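Local atomic coordinates of mannose-6-phosphate isomerase (Helicobacter pylori, PDB entry 2QH5), a protein that probably makes GDP-mannose from mannose 1-phosphate and GTP through its N-terminal nucleotidyltransferase domain, and is also classed as an isomerase. Residues A121-A125 against V260-A264; A133-V139 against V192-F198; E84-K88 against S237-L241; K128-L132 against I257-E261. All coordinates share one frame; numbering follows the deposited sequence.

Interaction 1: A121-A125 against V260-A264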
loop_
_atom_site.group_PDB
_atom_site.type_symbol
_atom_site.label_atom_id
_atom_site.label_comp_id
_atom_site.label_asym_id
_atom_site.label_seq_id
_atom_site.Cartn_x
_atom_site.Cartn_y
_atom_site.Cartn_z
ATOM N N ALA A 121 -6.364 9.318 15.523
ATOM C CA ALA A 121 -5.350 10.042 14.764
ATOM C C ALA A 121 -5.128 9.409 13.386
ATOM O O ALA A 121 -4.770 10.105 12.422
ATOM C CB ALA A 121 -4.049 10.087 15.544
ATOM N N TYR A 122 -5.338 8.092 13.309
ATOM C CA TYR A 122 -5.287 7.355 12.049
ATOM C C TYR A 122 -6.436 7.760 11.143
ATOM O O TYR A 122 -6.234 8.045 9.966
ATOM C CB TYR A 122 -5.346 5.844 12.291
ATOM C CG TYR A 122 -5.237 5.036 11.015
ATOM C CD1 TYR A 122 -3.996 4.786 10.438
ATOM C CD2 TYR A 122 -6.374 4.533 10.374
ATOM C CE1 TYR A 122 -3.882 4.065 9.269
ATOM C CE2 TYR A 122 -6.269 3.808 9.198
ATOM C CZ TYR A 122 -5.018 3.576 8.652
ATOM O OH TYR A 122 -4.881 2.853 7.490
ATOM N N GLU A 123 -7.637 7.778 11.708
ATOM C CA GLU A 123 -8.864 8.051 10.970
ATOM C C GLU A 123 -8.889 9.468 10.401
ATOM O O GLU A 123 -9.442 9.700 9.320
ATOM C CB GLU A 123 -10.050 7.840 11.905
ATOM C CG GLU A 123 -11.360 7.512 11.232
ATOM C CD GLU A 123 -12.244 6.633 12.109
ATOM O OE1 GLU A 123 -11.706 5.991 13.043
ATOM O OE2 GLU A 123 -13.469 6.574 11.860
ATOM N N ASN A 124 -8.289 10.402 11.146
ATOM C CA ASN A 124 -8.173 11.812 10.749
ATOM C C ASN A 124 -7.261 11.984 9.538
ATOM O O ASN A 124 -7.641 12.630 8.551
ATOM C CB ASN A 124 -7.636 12.667 11.910
ATOM C CG ASN A 124 -8.615 12.779 13.076
ATOM O OD1 ASN A 124 -9.834 12.809 12.891
ATOM N ND2 ASN A 124 -8.075 12.853 14.289
ATOM N N ALA A 125 -6.063 11.399 9.636
ATOM C CA ALA A 125 -5.078 11.369 8.549
ATOM C C ALA A 125 -5.633 10.750 7.263
ATOM O O ALA A 125 -5.326 11.215 6.162
ATOM C CB ALA A 125 -3.818 10.638 8.991
ATOM N N VAL A 260 0.840 13.595 4.517
ATOM C CA VAL A 260 0.019 13.781 5.717
ATOM C C VAL A 260 0.769 13.125 6.879
ATOM O O VAL A 260 1.241 12.005 6.746
ATOM C CB VAL A 260 -1.391 13.149 5.562
ATOM C CG1 VAL A 260 -2.251 13.418 6.790
ATOM C CG2 VAL A 260 -2.091 13.679 4.326
ATOM N N GLU A 261 0.900 13.821 8.006
ATOM C CA GLU A 261 1.646 13.285 9.153
ATOM C C GLU A 261 0.896 12.171 9.881
ATOM O O GLU A 261 -0.298 12.294 10.165
ATOM C CB GLU A 261 1.984 14.393 10.152
ATOM C CG GLU A 261 2.844 15.515 9.600
ATOM C CD GLU A 261 2.807 16.753 10.476
ATOM O OE1 GLU A 261 2.833 16.609 11.717
ATOM O OE2 GLU A 261 2.751 17.872 9.921
ATOM N N LEU A 262 1.603 11.084 10.174
ATOM C CA LEU A 262 1.051 10.005 10.988
ATOM C C LEU A 262 1.585 10.069 12.413
ATOM O O LEU A 262 2.719 9.664 12.692
ATOM C CB LEU A 262 1.329 8.629 10.371
ATOM C CG LEU A 262 0.210 7.990 9.541
ATOM C CD1 LEU A 262 0.688 6.698 8.905
ATOM C CD2 LEU A 262 -1.029 7.731 10.389
ATOM N N ASN A 263 0.757 10.601 13.307
ATOM C CA ASN A 263 1.078 10.664 14.725
ATOM C C ASN A 263 0.121 9.741 15.463
ATOM O O ASN A 263 -0.824 10.198 16.113
ATOM C CB ASN A 263 0.949 12.102 15.239
ATOM C CG ASN A 263 1.329 13.137 14.190
ATOM O OD1 ASN A 263 2.357 13.017 13.524
ATOM N ND2 ASN A 263 0.493 14.161 14.039
ATOM N N ALA A 264 0.362 8.438 15.344
ATOM C CA ALA A 264 -0.581 7.442 15.846
ATOM C C ALA A 264 0.088 6.227 16.498
ATOM O O ALA A 264 -0.545 5.180 16.656
ATOM C CB ALA A 264 -1.520 7.003 14.722
#

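Interaction 2: A133-V139 against V192-F198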
loop_
_atom_site.group_PDB
_atom_site.type_symbol
_atom_site.label_atom_id
_atom_site.label_comp_id
_atom_site.label_asym_id
_atom_site.label_seq_id
_atom_site.Cartn_x
_atom_site.Cartn_y
_atom_site.Cartn_z
ATOM N N ALA A 133 -6.483 13.342 -2.416
ATOM C CA ALA A 133 -6.587 12.393 -3.523
ATOM C C ALA A 133 -7.646 12.808 -4.540
ATOM O O ALA A 133 -7.481 12.585 -5.742
ATOM C CB ALA A 133 -6.864 10.991 -2.995
ATOM N N GLN A 134 -8.730 13.418 -4.066
ATOM C CA GLN A 134 -9.779 13.904 -4.968
ATOM C C GLN A 134 -9.326 15.115 -5.770
ATOM O O GLN A 134 -9.920 15.441 -6.805
ATOM C CB GLN A 134 -11.050 14.253 -4.201
ATOM C CG GLN A 134 -11.704 13.082 -3.528
ATOM C CD GLN A 134 -13.060 13.437 -2.969
ATOM O OE1 GLN A 134 -13.205 13.668 -1.763
ATOM N NE2 GLN A 134 -14.064 13.508 -3.846
ATOM N N LYS A 135 -8.273 15.775 -5.286
ATOM C CA LYS A 135 -7.695 16.939 -5.967
ATOM C C LYS A 135 -6.740 16.520 -7.081
ATOM O O LYS A 135 -6.331 17.344 -7.907
ATOM C CB LYS A 135 -7.000 17.874 -4.971
ATOM C CG LYS A 135 -7.882 18.250 -3.794
ATOM C CD LYS A 135 -7.764 19.716 -3.441
ATOM C CE LYS A 135 -8.982 20.177 -2.665
ATOM N NZ LYS A 135 -9.226 21.626 -2.850
ATOM N N GLY A 136 -6.390 15.236 -7.101
ATOM C CA GLY A 136 -5.585 14.678 -8.182
ATOM C C GLY A 136 -4.166 14.356 -7.767
ATOM O O GLY A 136 -3.293 14.204 -8.622
ATOM N N PHE A 137 -3.946 14.241 -6.457
ATOM C CA PHE A 137 -2.630 13.952 -5.885
ATOM C C PHE A 137 -2.410 12.471 -5.514
ATOM O O PHE A 137 -3.373 11.706 -5.318
ATOM C CB PHE A 137 -2.405 14.799 -4.630
ATOM C CG PHE A 137 -2.308 16.281 -4.886
ATOM C CD1 PHE A 137 -3.355 17.131 -4.528
ATOM C CD2 PHE A 137 -1.159 16.831 -5.451
ATOM C CE1 PHE A 137 -3.272 18.509 -4.745
ATOM C CE2 PHE A 137 -1.065 18.198 -5.671
ATOM C CZ PHE A 137 -2.126 19.041 -5.317
ATOM N N LEU A 138 -1.130 12.097 -5.431
ATOM C CA LEU A 138 -0.664 10.835 -4.857
ATOM C C LEU A 138 -0.232 11.108 -3.428
ATOM O O LEU A 138 0.757 11.804 -3.192
ATOM C CB LEU A 138 0.547 10.287 -5.626
ATOM C CG LEU A 138 0.439 10.048 -7.133
ATOM C CD1 LEU A 138 1.736 9.461 -7.663
ATOM C CD2 LEU A 138 -0.730 9.136 -7.454
ATOM N N VAL A 139 -0.965 10.558 -2.475
ATOM C CA VAL A 139 -0.790 10.956 -1.096
ATOM C C VAL A 139 0.022 9.915 -0.378
ATOM O O VAL A 139 -0.272 8.722 -0.441
ATOM C CB VAL A 139 -2.146 11.185 -0.373
ATOM C CG1 VAL A 139 -1.930 11.860 0.958
ATOM C CG2 VAL A 139 -3.081 12.016 -1.238
ATOM N N VAL A 192 -2.549 6.867 -0.562
ATOM C CA VAL A 192 -3.905 7.101 -1.062
ATOM C C VAL A 192 -3.810 7.843 -2.387
ATOM O O VAL A 192 -2.964 8.718 -2.550
ATOM C CB VAL A 192 -4.801 7.900 -0.066
ATOM C CG1 VAL A 192 -6.225 8.032 -0.605
ATOM C CG2 VAL A 192 -4.834 7.233 1.313
ATOM N N PHE A 193 -4.651 7.454 -3.339
ATOM C CA PHE A 193 -4.734 8.070 -4.663
ATOM C C PHE A 193 -5.927 7.489 -5.393
ATOM O O PHE A 193 -6.396 6.403 -5.051
ATOM C CB PHE A 193 -3.465 7.861 -5.521
ATOM C CG PHE A 193 -2.681 6.598 -5.205
ATOM C CD1 PHE A 193 -3.231 5.329 -5.402
ATOM C CD2 PHE A 193 -1.371 6.690 -4.735
ATOM C CE1 PHE A 193 -2.500 4.188 -5.111
ATOM C CE2 PHE A 193 -0.623 5.549 -4.449
ATOM C CZ PHE A 193 -1.186 4.298 -4.623
ATOM N N GLN A 194 -6.426 8.206 -6.392
ATOM C CA GLN A 194 -7.426 7.644 -7.278
ATOM C C GLN A 194 -6.728 6.656 -8.220
ATOM O O GLN A 194 -5.556 6.842 -8.557
ATOM C CB GLN A 194 -8.107 8.758 -8.061
ATOM C CG GLN A 194 -9.304 8.322 -8.861
ATOM C CD GLN A 194 -9.529 9.188 -10.070
ATOM O OE1 GLN A 194 -8.782 9.124 -11.056
ATOM N NE2 GLN A 194 -10.566 10.012 -10.011
ATOM N N ALA A 195 -7.440 5.601 -8.621
ATOM C CA ALA A 195 -6.881 4.550 -9.471
ATOM C C ALA A 195 -6.386 5.103 -10.807
ATOM O O ALA A 195 -5.262 4.818 -11.229
ATOM C CB ALA A 195 -7.903 3.451 -9.691
ATOM N N GLY A 196 -7.226 5.914 -11.443
ATOM C CA GLY A 196 -6.918 6.547 -12.725
ATOM C C GLY A 196 -5.693 7.437 -12.746
ATOM O O GLY A 196 -4.858 7.306 -13.641
ATOM N N VAL A 197 -5.584 8.346 -11.775
ATOM C CA VAL A 197 -4.391 9.193 -11.657
ATOM C C VAL A 197 -3.140 8.389 -11.311
ATOM O O VAL A 197 -2.055 8.679 -11.835
ATOM C CB VAL A 197 -4.596 10.438 -10.703
ATOM C CG1 VAL A 197 -5.891 10.343 -9.952
ATOM C CG2 VAL A 197 -3.400 10.662 -9.747
ATOM N N PHE A 198 -3.286 7.372 -10.459
ATOM C CA PHE A 198 -2.172 6.455 -10.213
ATOM C C PHE A 198 -1.680 5.814 -11.517
ATOM O O PHE A 198 -0.478 5.787 -11.779
ATOM C CB PHE A 198 -2.512 5.357 -9.207
ATOM C CG PHE A 198 -1.442 4.310 -9.101
ATOM C CD1 PHE A 198 -1.510 3.144 -9.848
ATOM C CD2 PHE A 198 -0.329 4.520 -8.296
ATOM C CE1 PHE A 198 -0.518 2.198 -9.779
ATOM C CE2 PHE A 198 0.675 3.573 -8.219
ATOM C CZ PHE A 198 0.586 2.409 -8.964
HETATM O O HOH W 1 -5.661 10.886 -6.830
#

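Interaction 3: E84-K88 against S237-L241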
loop_
_atom_site.group_PDB
_atom_site.type_symbol
_atom_site.label_atom_id
_atom_site.label_comp_id
_atom_site.label_asym_id
_atom_site.label_seq_id
_atom_site.Cartn_x
_atom_site.Cartn_y
_atom_site.Cartn_z
ATOM N N GLU A 84 -0.985 -14.315 -5.246
ATOM C CA GLU A 84 0.242 -14.256 -5.997
ATOM C C GLU A 84 0.987 -15.583 -5.950
ATOM O O GLU A 84 1.124 -16.203 -4.888
ATOM C CB GLU A 84 1.104 -13.085 -5.522
ATOM C CG GLU A 84 0.383 -11.737 -5.668
ATOM C CD GLU A 84 1.312 -10.541 -5.636
ATOM O OE1 GLU A 84 1.299 -9.758 -6.620
ATOM O OE2 GLU A 84 2.044 -10.388 -4.632
ATOM N N SER A 85 1.418 -16.027 -7.131
ATOM C CA SER A 85 2.375 -17.115 -7.260
ATOM C C SER A 85 3.744 -16.581 -6.850
ATOM O O SER A 85 4.334 -17.050 -5.874
ATOM C CB SER A 85 2.392 -17.643 -8.700
ATOM O OG SER A 85 2.132 -16.609 -9.641
ATOM N N LEU A 86 4.221 -15.584 -7.594
ATOM C CA LEU A 86 5.446 -14.853 -7.274
ATOM C C LEU A 86 5.100 -13.454 -6.806
ATOM O O LEU A 86 4.035 -12.921 -7.131
ATOM C CB LEU A 86 6.325 -14.693 -8.517
ATOM C CG LEU A 86 6.607 -15.845 -9.475
ATOM C CD1 LEU A 86 6.958 -15.283 -10.847
ATOM C CD2 LEU A 86 7.719 -16.758 -8.947
ATOM N N SER A 87 6.022 -12.851 -6.067
ATOM C CA SER A 87 5.885 -11.461 -5.664
ATOM C C SER A 87 6.886 -10.591 -6.420
ATOM O O SER A 87 8.102 -10.731 -6.257
ATOM C CB SER A 87 6.060 -11.318 -4.151
ATOM O OG SER A 87 5.073 -12.063 -3.453
ATOM N N LYS A 88 6.370 -9.704 -7.264
ATOM C CA LYS A 88 7.213 -8.774 -8.007
ATOM C C LYS A 88 7.111 -7.353 -7.440
ATOM O O LYS A 88 7.101 -6.368 -8.178
ATOM C CB LYS A 88 6.902 -8.818 -9.505
ATOM C CG LYS A 88 7.975 -9.515 -10.350
ATOM C CD LYS A 88 8.173 -10.970 -9.967
ATOM C CE LYS A 88 9.084 -11.709 -10.949
ATOM N NZ LYS A 88 10.460 -11.143 -11.045
ATOM N N SER A 237 2.979 -15.313 -16.204
ATOM C CA SER A 237 2.697 -13.896 -16.435
ATOM C C SER A 237 3.556 -12.993 -15.558
ATOM O O SER A 237 3.978 -11.915 -15.977
ATOM C CB SER A 237 1.222 -13.602 -16.160
ATOM O OG SER A 237 0.388 -14.521 -16.837
ATOM N N MET A 238 3.815 -13.448 -14.342
ATOM C CA MET A 238 4.524 -12.644 -13.371
ATOM C C MET A 238 6.028 -12.762 -13.510
ATOM O O MET A 238 6.754 -11.921 -12.997
ATOM C CB MET A 238 4.091 -13.027 -11.960
ATOM C CG MET A 238 2.619 -12.780 -11.712
ATOM S SD MET A 238 2.317 -12.057 -10.103
ATOM C CE MET A 238 2.973 -10.411 -10.352
ATOM N N GLN A 239 6.482 -13.802 -14.212
ATOM C CA GLN A 239 7.908 -14.082 -14.398
ATOM C C GLN A 239 8.658 -12.953 -15.083
ATOM O O GLN A 239 9.695 -12.508 -14.590
ATOM C CB GLN A 239 8.107 -15.371 -15.198
ATOM C CG GLN A 239 8.453 -16.583 -14.351
ATOM C CD GLN A 239 8.367 -17.889 -15.126
ATOM O OE1 GLN A 239 7.862 -17.935 -16.252
ATOM N NE2 GLN A 239 8.858 -18.965 -14.519
ATOM N N ASP A 240 8.122 -12.482 -16.205
ATOM C CA ASP A 240 8.804 -11.482 -17.020
ATOM C C ASP A 240 8.705 -10.069 -16.443
ATOM O O ASP A 240 9.299 -9.133 -16.982
ATOM C CB ASP A 240 8.265 -11.496 -18.453
ATOM C CG ASP A 240 6.978 -10.708 -18.597
ATOM O OD1 ASP A 240 5.967 -11.102 -17.975
ATOM O OD2 ASP A 240 6.978 -9.691 -19.329
ATOM N N LEU A 241 7.950 -9.920 -15.357
ATOM C CA LEU A 241 7.761 -8.627 -14.712
ATOM C C LEU A 241 9.008 -8.193 -13.961
ATOM O O LEU A 241 9.623 -8.994 -13.246
ATOM C CB LEU A 241 6.577 -8.677 -13.748
ATOM C CG LEU A 241 5.261 -8.054 -14.199
ATOM C CD1 LEU A 241 4.838 -8.536 -15.567
ATOM C CD2 LEU A 241 4.201 -8.355 -13.190
#

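Interaction 4: K128-L132 against I257-E261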
loop_
_atom_site.group_PDB
_atom_site.type_symbol
_atom_site.label_atom_id
_atom_site.label_comp_id
_atom_site.label_asym_id
_atom_site.label_seq_id
_atom_site.Cartn_x
_atom_site.Cartn_y
_atom_site.Cartn_z
ATOM N N LYS A 128 -8.149 13.217 5.621
ATOM C CA LYS A 128 -7.301 14.237 5.003
ATOM C C LYS A 128 -6.748 13.735 3.669
ATOM O O LYS A 128 -6.950 14.369 2.627
ATOM C CB LYS A 128 -6.139 14.625 5.929
ATOM C CG LYS A 128 -6.496 15.551 7.087
ATOM C CD LYS A 128 -5.235 15.924 7.867
ATOM C CE LYS A 128 -5.491 17.002 8.913
ATOM N NZ LYS A 128 -6.017 16.441 10.191
ATOM N N ALA A 129 -6.066 12.586 3.706
ATOM C CA ALA A 129 -5.473 11.967 2.513
ATOM C C ALA A 129 -6.479 11.761 1.391
ATOM O O ALA A 129 -6.151 11.962 0.221
ATOM C CB ALA A 129 -4.834 10.668 2.871
ATOM N N ILE A 130 -7.698 11.358 1.755
ATOM C CA ILE A 130 -8.790 11.200 0.800
ATOM C C ILE A 130 -9.103 12.508 0.080
ATOM O O ILE A 130 -9.317 12.522 -1.139
ATOM C CB ILE A 130 -10.074 10.682 1.493
ATOM C CG1 ILE A 130 -9.860 9.271 2.054
ATOM C CG2 ILE A 130 -11.265 10.706 0.534
ATOM C CD1 ILE A 130 -9.723 8.193 0.998
ATOM N N ASP A 131 -9.126 13.607 0.834
ATOM C CA ASP A 131 -9.475 14.904 0.262
ATOM C C ASP A 131 -8.430 15.354 -0.760
ATOM O O ASP A 131 -8.789 15.782 -1.862
ATOM C CB ASP A 131 -9.693 15.956 1.351
ATOM C CG ASP A 131 -10.546 17.123 0.869
ATOM O OD1 ASP A 131 -11.742 16.899 0.554
ATOM O OD2 ASP A 131 -10.022 18.260 0.801
ATOM N N LEU A 132 -7.150 15.211 -0.406
ATOM C CA LEU A 132 -6.033 15.473 -1.334
ATOM C C LEU A 132 -6.077 14.601 -2.587
ATOM O O LEU A 132 -5.753 15.065 -3.681
ATOM C CB LEU A 132 -4.684 15.274 -0.643
ATOM C CG LEU A 132 -4.304 16.233 0.480
ATOM C CD1 LEU A 132 -3.109 15.714 1.269
ATOM C CD2 LEU A 132 -4.034 17.617 -0.082
ATOM N N ILE A 257 2.968 14.682 -5.550
ATOM C CA ILE A 257 3.030 14.067 -4.225
ATOM C C ILE A 257 2.787 15.043 -3.066
ATOM O O ILE A 257 3.496 16.044 -2.928
ATOM C CB ILE A 257 4.393 13.358 -4.024
ATOM C CG1 ILE A 257 4.589 12.300 -5.107
ATOM C CG2 ILE A 257 4.511 12.728 -2.620
ATOM C CD1 ILE A 257 5.994 11.766 -5.182
ATOM N N LYS A 258 1.792 14.735 -2.230
ATOM C CA LYS A 258 1.597 15.440 -0.959
ATOM C C LYS A 258 1.768 14.504 0.237
ATOM O O LYS A 258 1.726 13.290 0.094
ATOM C CB LYS A 258 0.227 16.125 -0.915
ATOM C CG LYS A 258 0.038 17.235 -1.955
ATOM C CD LYS A 258 0.893 18.457 -1.657
ATOM C CE LYS A 258 0.530 19.615 -2.571
ATOM N NZ LYS A 258 1.349 19.636 -3.803
ATOM N N MET A 259 1.960 15.071 1.420
ATOM C CA MET A 259 2.190 14.268 2.612
ATOM C C MET A 259 1.141 14.583 3.677
ATOM O O MET A 259 0.595 15.686 3.711
ATOM C CB MET A 259 3.590 14.543 3.162
ATOM C CG MET A 259 4.142 13.449 4.060
ATOM S SD MET A 259 5.612 13.964 4.961
ATOM C CE MET A 259 4.816 14.749 6.355
ATOM N N VAL A 260 0.840 13.595 4.517
ATOM C CA VAL A 260 0.019 13.781 5.717
ATOM C C VAL A 260 0.769 13.125 6.879
ATOM O O VAL A 260 1.241 12.005 6.746
ATOM C CB VAL A 260 -1.391 13.149 5.562
ATOM C CG1 VAL A 260 -2.251 13.418 6.790
ATOM C CG2 VAL A 260 -2.091 13.679 4.326
ATOM N N GLU A 261 0.900 13.821 8.006
ATOM C CA GLU A 261 1.646 13.285 9.153
ATOM C C GLU A 261 0.896 12.171 9.881
ATOM O O GLU A 261 -0.298 12.294 10.165
ATOM C CB GLU A 261 1.984 14.393 10.152
ATOM C CG GLU A 261 2.844 15.515 9.600
ATOM C CD GLU A 261 2.807 16.753 10.476
ATOM O OE1 GLU A 261 2.833 16.609 11.717
ATOM O OE2 GLU A 261 2.751 17.872 9.921
#

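Interaction 1: A121-A125 against V260-A264
Two alanines one turn apart, Ala121 and Ala125, turn their methyl groups from helix 119-134 toward residues 260-264, which include the last part of strand 257-261. The apolar contacts come first. Ala125 CB sits 3.9 Å from Val260 CG1, and the same methyl group of Val260 lies 3.8 Å from Ala125 O. CG1, opposite the valine's own backbone N (chi1 -177°), is the branch that faces Ala125. Ala125 CB also reaches Leu262, with CD2 at 4.3 Å. That CD2 is shared with Tyr122, whose CD1 is 4.2 Å away. The Tyr122 and Leu262 side chains lie alongside each other and point the same way, and the methyl group meets the ring obliquely. At the other end of the contact Ala121 CB packs on Ala264 CB at 4.1 Å.

The sheet-and-helix layering belongs to the GT-A type nucleotidyltransferase domain. Strand 257-261 runs beside strand 138-144, helix 119-134 packs against this part of the sheet, and Met190 of strand 184-194 touches both Tyr122 and Leu262.

Polar groups play a lesser part across the contact. Ala121 CB is 3.3 Å from Asn263 O, but no hydrogen bond joins the two segments. The tyrosine hydroxyl bonds instead to Asn47 OD1. Backbone bonds tie Leu262 to Gly142 and Ala264 to Asp118, and the carboxylate of Asp118 accepts from Ala121 N.

Interaction 2: A133-V139 against V192-F198
One water is gripped by three backbone groups. It donates to Ala133 O at 2.7 Å and to Phe137 O, and it accepts from Gln194 N at 2.8 Å. It thus links the end of helix 119-134, the turn after it and the last residue of strand 184-194. Beyond the turn the strands pair directly. Val139 and Val192 form an antiparallel hydrogen-bonded pair. Val139 N donates to Val192 O at 2.7 Å, and Val192 N to Val139 O at 2.9 Å.

Leu138 carries much of the apolar contact. Its CD2 lies 3.6 Å from Phe193 CB and meets the ring obliquely, while Phe198 CD2 lies over one face of that ring, toward its rim. The same leucine methyl group is 3.8 Å from Val197 CG2. Ala133 CB fills the other end, 3.9 Å from Val192 CG1.

Both segments change structure here. A Schellman motif closes the helix, with Gly136 at positive phi (108°). Gln194 is the N-cap of helix 195-205, and its OE1 takes a weak bond from Val197 N.

The pair joins two strands of the central sheet. Strand 138-144 is also flanked by strand 257-261, parallel to it, and strand 184-194 by strand 106-111, antiparallel to it. Helix 119-134 covers Val139 and Val192, while helices 90-99 and 246-251 pack around Phe193 and Phe198.

Interaction 3: E84-K88 against S237-L241
Lys88 lies along Met238 and Leu241, at and after helix 235-239, and meets them with most of its length. Its CB stands 4.3 Å from Met238 CE. CG lies against Leu241, 3.8 Å from Leu241 CB. A bend at chi2 (61°) carries CD over to Met238 O at 3.5 Å, and CE follows beside the same oxygen. A second bend at chi4 brings NZ to Leu241 O, where it donates a hydrogen bond of 3.2 Å. The bond runs nearly straight onto that carbonyl (165°).

Met238 touches both this lysine and Leu86. Its CB meets Leu86 CD1 at 3.8 Å, and its SD lies 3.5 Å from Leu86 O. Leu86 CD1 also packs on Gln239, 4.0 Å from Gln239 CG.

The contact joins the loop between strand 78-84 and helix 90-99 to the helix that follows strand 230-233. These two strands are parallel neighbours in the sheet. Ser85 OG bonds to Leu233 O in the second of them.

The lysine thus serves two roles. Its methylene groups pack on apolar and carbonyl atoms, while its ammonium group is bonded to one backbone carbonyl. The contact is therefore mixed: apolar packing with a single charged hydrogen bond.

Interaction 4: K128-L132 against I257-E261
This is apolar packing of a helix on a strand in the nucleotidyltransferase domain. Helix 119-134 lies against strand 257-261. The axes of the two short segments approach to 9.1 Å and run nearly antiparallel (166°). Strand 257-261 is the parallel neighbour of strand 138-144, which follows the helix in the chain.

Leu132 and Val260 carry the contact. Leu132 CD1 lies 3.8 Å from Val260 CG2, the two side chains crossing at a slant. The same leucine methyl group is 4.0 Å from Lys258 CB, and here the side chains cross at about a right angle. Leu132 CD1 thus bridges alternate residues of the strand.

Val260 divides its two branches between residues of the helix. CG2, beside the backbone N, serves Leu132 and also Ala129, whose CB is 4.3 Å away. CG1 takes Lys128, with Lys128 CD at 4.0 Å. Val139 of strand 138-144 touches Ala129, Leu132 and Val260, and so backs the contact from the next strand.

The two lysines contribute hydrocarbon alone. Both leave the backbone toward the other segment, then carry their amino groups away from it. Lys258 NZ makes a long, weak ion pair with Asp162. No hydrogen bond crosses between the segments. Helix and strand are therefore held here by burial of apolar side chains and close packing, with the lysine amino groups directed away.

In the fold
Interactions 1, 4 and 2, in that order, use successive parts of helix 119-134. Interactions 1 and 4 have centres 10 Å apart and use Val260 in common. Interaction 2 lies 9 Å from interaction 4, centre to centre, and touches it: Leu138 O is 3.3 Å from Lys258 N, a probable hydrogen bond between neighbouring strands. Val260 CG2 also packs 3.8 Å from Val139 CG1. Interaction 3 stands apart. Its centre is 33 Å from that of interaction 1 and 31 Å from that of interaction 4, across the centre of the chain. Its nearest atoms are about 11 Å from interaction 2. None of the four contacts includes a bound nucleotide or sugar.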